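Local coordinates for protein dicer Related Helicase (Caenorhabditis elegans, PDB 6M6S) that probably hydrolyses ATP as a Dicer-related RNA helicase of the RIG-I-like receptor family and, through its C-terminal domain, binds 5'-triphosphate double-stranded RNA, at residues I25-V30 with F119-A124. Residues are numbered along the deposited sequence; the frame is centred on the assembly and turned at random.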
loop_
_atom_site.group_PDB
_atom_site.type_symbol
_atom_site.label_atom_id
_atom_site.label_comp_id
_atom_site.label_asym_id
_atom_site.label_seq_id
_atom_site.Cartn_x
_atom_site.Cartn_y
_atom_site.Cartn_z
ATOM N N ILE B 25 -15.572 -3.352 -11.340
ATOM C CA ILE B 25 -17.003 -3.130 -11.280
ATOM C C ILE B 25 -17.704 -4.283 -10.515
ATOM O O ILE B 25 -18.876 -4.145 -10.179
ATOM C CB ILE B 25 -17.608 -2.935 -12.673
ATOM C CG1 ILE B 25 -17.489 -4.240 -13.490
ATOM C CG2 ILE B 25 -16.994 -1.687 -13.361
ATOM C CD1 ILE B 25 -18.089 -4.144 -14.883
ATOM N N TYR B 26 -16.995 -5.379 -10.256
ATOM C CA TYR B 26 -17.626 -6.524 -9.568
ATOM C C TYR B 26 -17.393 -6.527 -8.080
ATOM O O TYR B 26 -17.835 -7.447 -7.381
ATOM C CB TYR B 26 -17.181 -7.878 -10.175
ATOM C CG TYR B 26 -17.679 -8.012 -11.585
ATOM C CD1 TYR B 26 -19.009 -8.259 -11.832
ATOM C CD2 TYR B 26 -16.822 -7.811 -12.667
ATOM C CE1 TYR B 26 -19.471 -8.336 -13.114
ATOM C CE2 TYR B 26 -17.280 -7.882 -13.957
ATOM C CZ TYR B 26 -18.590 -8.145 -14.171
ATOM O OH TYR B 26 -19.046 -8.226 -15.464
ATOM N N ILE B 27 -16.653 -5.558 -7.544
ATOM C CA ILE B 27 -16.415 -5.556 -6.121
ATOM C C ILE B 27 -17.524 -4.737 -5.477
ATOM O O ILE B 27 -17.819 -3.616 -5.926
ATOM C CB ILE B 27 -15.113 -4.830 -5.782
ATOM C CG1 ILE B 27 -13.937 -5.520 -6.485
ATOM C CG2 ILE B 27 -14.860 -4.794 -4.247
ATOM C CD1 ILE B 27 -13.677 -6.991 -6.111
ATOM N N LYS B 28 -18.170 -5.294 -4.454
ATOM C CA LYS B 28 -19.287 -4.586 -3.795
ATOM C C LYS B 28 -19.117 -4.897 -2.317
ATOM O O LYS B 28 -18.552 -5.971 -1.969
ATOM C CB LYS B 28 -20.631 -5.143 -4.256
ATOM C CG LYS B 28 -20.876 -4.815 -5.729
ATOM C CD LYS B 28 -21.802 -5.792 -6.304
ATOM C CE LYS B 28 -21.634 -5.849 -7.799
ATOM N NZ LYS B 28 -22.275 -4.697 -8.436
ATOM N N LYS B 29 -19.493 -3.956 -1.435
ATOM C CA LYS B 29 -19.272 -4.105 -0.005
ATOM C C LYS B 29 -20.478 -4.646 0.740
ATOM O O LYS B 29 -21.625 -4.220 0.488
ATOM C CB LYS B 29 -19.044 -2.726 0.623
ATOM C CG LYS B 29 -17.944 -1.935 0.035
ATOM C CD LYS B 29 -17.857 -0.578 0.783
ATOM C CE LYS B 29 -18.849 0.460 0.336
ATOM N NZ LYS B 29 -18.363 1.760 0.850
ATOM N N VAL B 30 -20.213 -5.499 1.728
ATOM C CA VAL B 30 -21.228 -5.880 2.671
ATOM C C VAL B 30 -20.679 -5.540 4.055
ATOM O O VAL B 30 -19.782 -6.230 4.552
ATOM C CB VAL B 30 -21.526 -7.364 2.578
ATOM C CG1 VAL B 30 -22.627 -7.739 3.596
ATOM C CG2 VAL B 30 -21.935 -7.703 1.132
ATOM N N PHE B 119 -11.494 3.861 -7.517
ATOM C CA PHE B 119 -12.838 3.696 -8.065
ATOM C C PHE B 119 -13.926 3.588 -6.985
ATOM O O PHE B 119 -13.663 3.100 -5.881
ATOM C CB PHE B 119 -12.903 2.469 -8.988
ATOM C CG PHE B 119 -12.436 1.158 -8.359
ATOM C CD1 PHE B 119 -13.317 0.307 -7.680
ATOM C CD2 PHE B 119 -11.128 0.721 -8.536
ATOM C CE1 PHE B 119 -12.870 -0.931 -7.164
ATOM C CE2 PHE B 119 -10.670 -0.482 -8.009
ATOM C CZ PHE B 119 -11.541 -1.320 -7.301
ATOM N N TYR B 120 -15.130 4.067 -7.312
ATOM C CA TYR B 120 -16.288 3.889 -6.447
ATOM C C TYR B 120 -16.648 2.406 -6.255
ATOM O O TYR B 120 -16.626 1.613 -7.231
ATOM C CB TYR B 120 -17.435 4.622 -7.134
ATOM C CG TYR B 120 -18.801 4.313 -6.623
ATOM C CD1 TYR B 120 -19.267 4.847 -5.439
ATOM C CD2 TYR B 120 -19.619 3.496 -7.340
ATOM C CE1 TYR B 120 -20.558 4.566 -4.987
ATOM C CE2 TYR B 120 -20.898 3.201 -6.900
ATOM C CZ TYR B 120 -21.365 3.735 -5.715
ATOM O OH TYR B 120 -22.667 3.411 -5.314
ATOM N N ILE B 121 -16.989 2.018 -5.021
ATOM C CA ILE B 121 -17.444 0.652 -4.716
ATOM C C ILE B 121 -18.809 0.792 -4.064
ATOM O O ILE B 121 -18.972 1.470 -3.033
ATOM C CB ILE B 121 -16.437 -0.073 -3.754
ATOM C CG1 ILE B 121 -15.099 -0.172 -4.475
ATOM C CG2 ILE B 121 -16.954 -1.490 -3.388
ATOM C CD1 ILE B 121 -13.984 -0.790 -3.651
ATOM N N SER B 122 -19.813 0.150 -4.649
ATOM C CA SER B 122 -21.165 0.270 -4.107
ATOM C C SER B 122 -21.395 -0.732 -2.926
ATOM O O SER B 122 -20.670 -1.750 -2.779
ATOM C CB SER B 122 -22.201 0.018 -5.229
ATOM O OG SER B 122 -22.168 -1.346 -5.642
ATOM N N GLU B 123 -22.400 -0.466 -2.092
ATOM C CA GLU B 123 -22.859 -1.505 -1.154
ATOM C C GLU B 123 -23.732 -2.519 -1.879
ATOM O O GLU B 123 -24.643 -2.139 -2.634
ATOM C CB GLU B 123 -23.648 -0.838 -0.018
ATOM C CG GLU B 123 -22.772 0.238 0.642
ATOM C CD GLU B 123 -23.366 0.883 1.866
ATOM O OE1 GLU B 123 -24.623 0.910 1.998
ATOM O OE2 GLU B 123 -22.553 1.417 2.678
ATOM N N ALA B 124 -23.460 -3.809 -1.660
ATOM C CA ALA B 124 -24.224 -4.887 -2.284
ATOM C C ALA B 124 -25.697 -4.808 -1.998
ATOM O O ALA B 124 -26.101 -4.396 -0.900
ATOM C CB ALA B 124 -23.692 -6.265 -1.782
HETATM O O HOH W 1 -19.140 -1.495 -7.063
HETATM O O HOH W 2 -21.672 -1.519 -8.227
HETATM O O HOH W 3 -20.521 3.037 -1.551
HETATM O O HOH W 4 -24.629 -4.649 1.621
#
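K29 is gripped through its backbone by two residues of 119-124: its N-H donates to S122 O (N to O 2.8 Å, nearly straight at 167°, in the carbonyl plane), and its O accepts from A124 N at 2.9 Å, the donor tilted 29° from that carbonyl's plane. E123, paired with K29, lies between these two partners, as in a parallel bridge. I27 O and S122 N, too far apart to bond, are bridged by a water that donates to the first and accepts from the second; another water adds to the direct bond at K29 O, donating to it and to A124 O. On the side facing helix 111-117, I27 and I121 lie side by side, CG2 to CG2 4.0 Å. In I121, CG2 lies anti to the backbone N, which brings this methyl to 3.6 Å from K29 CG, where the lysine chain crosses the isoleucine at about a right angle. K29 then bends at chi3 (-81°), setting CE 3.5 Å from I121 O and beside E123 CG. In this RIG-I-type C-terminal domain, 122-123 is a short edge strand that adds in parallel to 27-30, whose other side pairs antiparallel with 33-36, giving a small mixed sheet. On the side of K28 and S122, K28 CG passes 3.7 Å from S122 OG, and a water that donates to OG is weakly bonded by K28 NZ. Farther along, V30 CG2 meets A124 CB at 3.7 Å, and F129 of helix 126-132 touches both side chains. W111 of helix 111-117 and Y34 pack against both I27 and I121. The lysine ends are held from outside: K28 NZ forms a salt bridge with D128, and K29 NZ one with E115, while E123 OE2 stays 4.6 Å from K29 NZ.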